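Local coordinates for protein sorting nexin-21 (Mus musculus, PDB 4YMR) that binds membranes enriched in phosphatidylinositol 3-phosphate and phosphatidylinositol 4,5-bisphosphate and may act in intracellular trafficking, the present chain being its helical PXB/TPR domain, at residues 96-99 / 100-104; 109-112 / 113-117. All blocks are in the same frame, centred on the assembly; numbering follows the deposited sequence.

Interaction 1 of 2, residues 96-99 / 100-104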
# COMPACT_ATOMS: atom_id res chain seq x y z
N PHE A 96 -8.86 -11.07 3.56
CA PHE A 96 -9.72 -10.68 4.67
C PHE A 96 -11.21 -10.97 4.44
O PHE A 96 -11.89 -11.46 5.36
CB PHE A 96 -9.47 -9.23 5.11
CG PHE A 96 -8.32 -9.08 6.07
CD1 PHE A 96 -8.40 -9.61 7.36
CD2 PHE A 96 -7.17 -8.44 5.68
CE1 PHE A 96 -7.33 -9.48 8.24
CE2 PHE A 96 -6.10 -8.32 6.55
CZ PHE A 96 -6.18 -8.84 7.83
N LEU A 97 -11.73 -10.69 3.25
CA LEU A 97 -13.09 -11.08 2.93
C LEU A 97 -13.28 -12.57 3.21
O LEU A 97 -14.22 -12.95 3.90
CB LEU A 97 -13.50 -10.71 1.49
CG LEU A 97 -13.71 -9.20 1.25
CD1 LEU A 97 -14.03 -8.88 -0.19
CD2 LEU A 97 -14.79 -8.61 2.17
N GLU A 98 -12.36 -13.39 2.71
CA GLU A 98 -12.44 -14.84 2.90
C GLU A 98 -12.37 -15.23 4.39
O GLU A 98 -13.13 -16.06 4.87
CB GLU A 98 -11.36 -15.56 2.08
CG GLU A 98 -11.19 -17.05 2.40
CD GLU A 98 -12.39 -17.88 1.97
OE1 GLU A 98 -12.80 -17.78 0.80
OE2 GLU A 98 -12.93 -18.63 2.82
N ALA A 99 -11.45 -14.61 5.12
CA ALA A 99 -11.31 -14.90 6.54
C ALA A 99 -12.56 -14.46 7.29
O ALA A 99 -12.98 -15.10 8.25
CB ALA A 99 -10.07 -14.23 7.11
N HIS A 100 -13.15 -13.36 6.85
CA HIS A 100 -14.40 -12.85 7.42
C HIS A 100 -15.61 -13.74 7.14
O HIS A 100 -16.46 -13.91 8.01
CB HIS A 100 -14.68 -11.42 6.94
CG HIS A 100 -15.73 -10.71 7.74
ND1 HIS A 100 -17.04 -10.60 7.32
CD2 HIS A 100 -15.65 -10.08 8.93
CE1 HIS A 100 -17.72 -9.93 8.23
NE2 HIS A 100 -16.91 -9.59 9.21
N VAL A 101 -15.70 -14.27 5.93
CA VAL A 101 -16.79 -15.20 5.58
C VAL A 101 -16.65 -16.48 6.39
O VAL A 101 -17.63 -16.98 6.93
CB VAL A 101 -16.79 -15.57 4.09
CG1 VAL A 101 -17.67 -16.80 3.84
CG2 VAL A 101 -17.27 -14.42 3.26
N ARG A 102 -15.43 -17.00 6.47
CA ARG A 102 -15.15 -18.20 7.24
C ARG A 102 -15.40 -18.00 8.75
O ARG A 102 -16.04 -18.83 9.38
CB ARG A 102 -13.72 -18.68 6.96
CG ARG A 102 -13.17 -19.63 8.00
CD ARG A 102 -11.86 -20.23 7.55
NE ARG A 102 -12.05 -21.48 6.82
CZ ARG A 102 -12.14 -21.57 5.50
NH1 ARG A 102 -12.04 -20.47 4.75
NH2 ARG A 102 -12.31 -22.76 4.92
N LEU A 103 -14.92 -16.89 9.31
CA LEU A 103 -15.07 -16.63 10.74
C LEU A 103 -16.52 -16.34 11.16
O LEU A 103 -16.88 -16.54 12.33
CB LEU A 103 -14.11 -15.51 11.22
CG LEU A 103 -12.62 -15.88 11.24
CD1 LEU A 103 -11.69 -14.66 11.29
CD2 LEU A 103 -12.31 -16.83 12.41
N SER A 104 -17.33 -15.87 10.22
CA SER A 104 -18.77 -15.66 10.44
C SER A 104 -19.52 -16.99 10.58
O SER A 104 -20.47 -17.09 11.35
CB SER A 104 -19.39 -14.83 9.31
OG SER A 104 -18.99 -13.48 9.39

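Interaction 2 of 2, residues 109-112 / 113-117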
# COMPACT_ATOMS: atom_id res chain seq x y z
N LEU A 109 -22.73 -16.27 12.33
CA LEU A 109 -23.11 -14.90 11.96
C LEU A 109 -23.25 -14.74 10.44
O LEU A 109 -22.89 -15.65 9.69
CB LEU A 109 -22.10 -13.89 12.54
CG LEU A 109 -21.99 -13.87 14.08
CD1 LEU A 109 -20.82 -13.02 14.56
CD2 LEU A 109 -23.27 -13.37 14.72
N ASP A 110 -23.77 -13.60 10.00
CA ASP A 110 -24.12 -13.36 8.60
C ASP A 110 -22.90 -13.24 7.70
O ASP A 110 -21.92 -12.58 8.05
CB ASP A 110 -25.00 -12.11 8.49
CG ASP A 110 -25.60 -11.90 7.09
OD1 ASP A 110 -25.72 -12.87 6.33
OD2 ASP A 110 -25.97 -10.75 6.77
N LYS A 111 -22.97 -13.87 6.52
CA LYS A 111 -21.85 -13.94 5.58
C LYS A 111 -22.08 -13.14 4.33
O LYS A 111 -21.15 -12.93 3.56
CB LYS A 111 -21.68 -15.37 5.08
CG LYS A 111 -20.93 -16.34 5.94
CD LYS A 111 -20.90 -17.68 5.19
CE LYS A 111 -22.31 -18.15 4.82
NZ LYS A 111 -22.56 -18.32 3.35
N ARG A 112 -23.31 -12.70 4.09
CA ARG A 112 -23.66 -12.39 2.70
C ARG A 112 -23.27 -11.02 2.13
O ARG A 112 -23.49 -10.77 0.94
CB ARG A 112 -25.13 -12.69 2.43
CG ARG A 112 -26.09 -11.73 3.03
CD ARG A 112 -27.34 -12.49 3.39
NE ARG A 112 -27.78 -12.16 4.74
CZ ARG A 112 -28.88 -11.47 5.00
NH1 ARG A 112 -29.67 -11.06 4.02
NH2 ARG A 112 -29.20 -11.21 6.26
N GLN A 113 -22.67 -10.15 2.93
CA GLN A 113 -22.17 -8.90 2.39
C GLN A 113 -20.71 -9.07 2.08
O GLN A 113 -20.18 -8.51 1.12
CB GLN A 113 -22.37 -7.75 3.38
CG GLN A 113 -22.65 -6.41 2.71
CD GLN A 113 -24.05 -6.33 2.09
OE1 GLN A 113 -24.84 -7.28 2.16
NE2 GLN A 113 -24.36 -5.18 1.50
N SER A 114 -20.06 -9.89 2.90
CA SER A 114 -18.68 -10.26 2.68
C SER A 114 -18.56 -11.24 1.52
O SER A 114 -17.58 -11.23 0.78
CB SER A 114 -18.11 -10.87 3.96
OG SER A 114 -17.33 -9.91 4.63
N GLU A 115 -19.57 -12.09 1.38
CA GLU A 115 -19.66 -13.03 0.27
C GLU A 115 -19.85 -12.27 -1.03
O GLU A 115 -19.02 -12.35 -1.93
CB GLU A 115 -20.84 -13.97 0.46
CG GLU A 115 -20.53 -15.43 0.30
CD GLU A 115 -21.57 -16.30 0.96
OE1 GLU A 115 -22.78 -16.04 0.77
OE2 GLU A 115 -21.18 -17.24 1.69
N ALA A 116 -20.94 -11.52 -1.11
CA ALA A 116 -21.30 -10.80 -2.32
C ALA A 116 -20.17 -9.92 -2.82
O ALA A 116 -20.04 -9.69 -4.02
CB ALA A 116 -22.55 -9.97 -2.10
N GLN A 117 -19.34 -9.44 -1.90
CA GLN A 117 -18.23 -8.58 -2.27
C GLN A 117 -17.08 -9.40 -2.84
O GLN A 117 -16.40 -8.96 -3.76
CB GLN A 117 -17.75 -7.75 -1.07
CG GLN A 117 -16.64 -6.76 -1.42
CD GLN A 117 -16.29 -5.83 -0.27
OE1 GLN A 117 -17.02 -5.73 0.72
NE2 GLN A 117 -15.16 -5.14 -0.39

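Interaction 1 of 2, residues 96-99 / 100-104
Glu98 and Arg102 pair one turn apart on helix 93-106, part of the all-helical PXB/TPR domain that crystallised as a domain-swapped dimer. Four i to i+4 backbone bonds of 2.7-3.0 Å tie residues 96-99 to 100-103: His100 N to Phe96 O, Val101 N to Leu97 O, Arg102 N to Glu98 O and Leu103 N to Ala99 O. The third is the straightest of them at its hydrogen, 167°.

On the buried side of the same turn, Leu103 lays CG and CD1 against the carbonyl oxygen of Ala99, CD1 3.3 Å from Ala99 O. The apolar contact of Leu103 CD1 with Ala99 CB is loose, at 4.5 Å. Phe96 packs on Ala80 and Leu103 on Ala73, both of the second subunit, while Ala99 meets Leu134 of helix 134-140. Shortening Leu103 to an alanine would remove CG and both methyls, is likely to open a gap beside Ala73 of the second subunit and would probably uncover one flank of Ala99 O. On another side, Val101 sets CG2 3.4 Å from Leu97 O, and both residues touch Ser114 of helix 112-122.

The charged pair runs along the more exposed side. Glu98 sends CG anti to its backbone nitrogen (chi1 170°) and then bends at chi2; Arg102 starts out extended and bends at chi3, which turns the guanidinium back toward the acid. The two flat groups are not coplanar, their planes standing 45° apart, and a single carboxylate oxygen does the bridging: Glu98 OE2 sits near the guanidinium plane, at its edge, 2.8 Å from Arg102 NH1.

Interaction 2 of 2, residues 109-112 / 113-117
Lys111, just before helix 112-122, and Glu115 in its first turn reach for each other, their side chains meeting at an oblique angle. Lys111 starts with CG anti to its carbonyl carbon (chi1 -82°) and bends at chi3 and chi4, whereas Glu115 runs extended beyond CG. The ammonium meets one carboxylate oxygen in a salt bridge, and Lys111 CE lies 3.4 Å from that same Glu115 OE2; the modelled bond itself is very short, so its exact length is doubtful. Glu115 N also donates to Lys111 O at 2.8 Å.

This is the start of the second helix of the hairpin formed with helix 93-106, and Lys111 also lies on Val101 and Trp105 of that helix. Asp110 caps the turn leading in, taking the amide of Arg112 at its OD1 (3.3 Å). The side chain of Arg112 folds back on the same oxygen: its NE donates in the guanidinium plane and reaches Asp110 OD1 on the syn side at 2.7 Å, as part of a salt bridge. The backbone N comes from above the carboxylate plane and NE from the opposite face, a double grip that probably restrains rotation of the carboxylate. Further along, Ala116 N makes a weak bond to Arg112 O, with Ala116 CB 3.3 Å from that oxygen.

Both contacts belong to the hairpin of helix 93-106 and helix 112-122, and they follow one another along the chain. Interaction 1 lies mid-helix and is partly buried, combining regular backbone bonding and apolar packing with a charged pair; interaction 2 is a surface contact at a helix start, dominated by charge and capping. Their centres lie about 8 Å apart. The turn between them is closed by a probable hydrogen bond from Leu109 N to Ser104 O (2.6 Å), and His100 ND1 makes a weak hydrogen bond to Ser114 OG across the two helices. Both contacts touch the second subunit, interaction 1 through more residues.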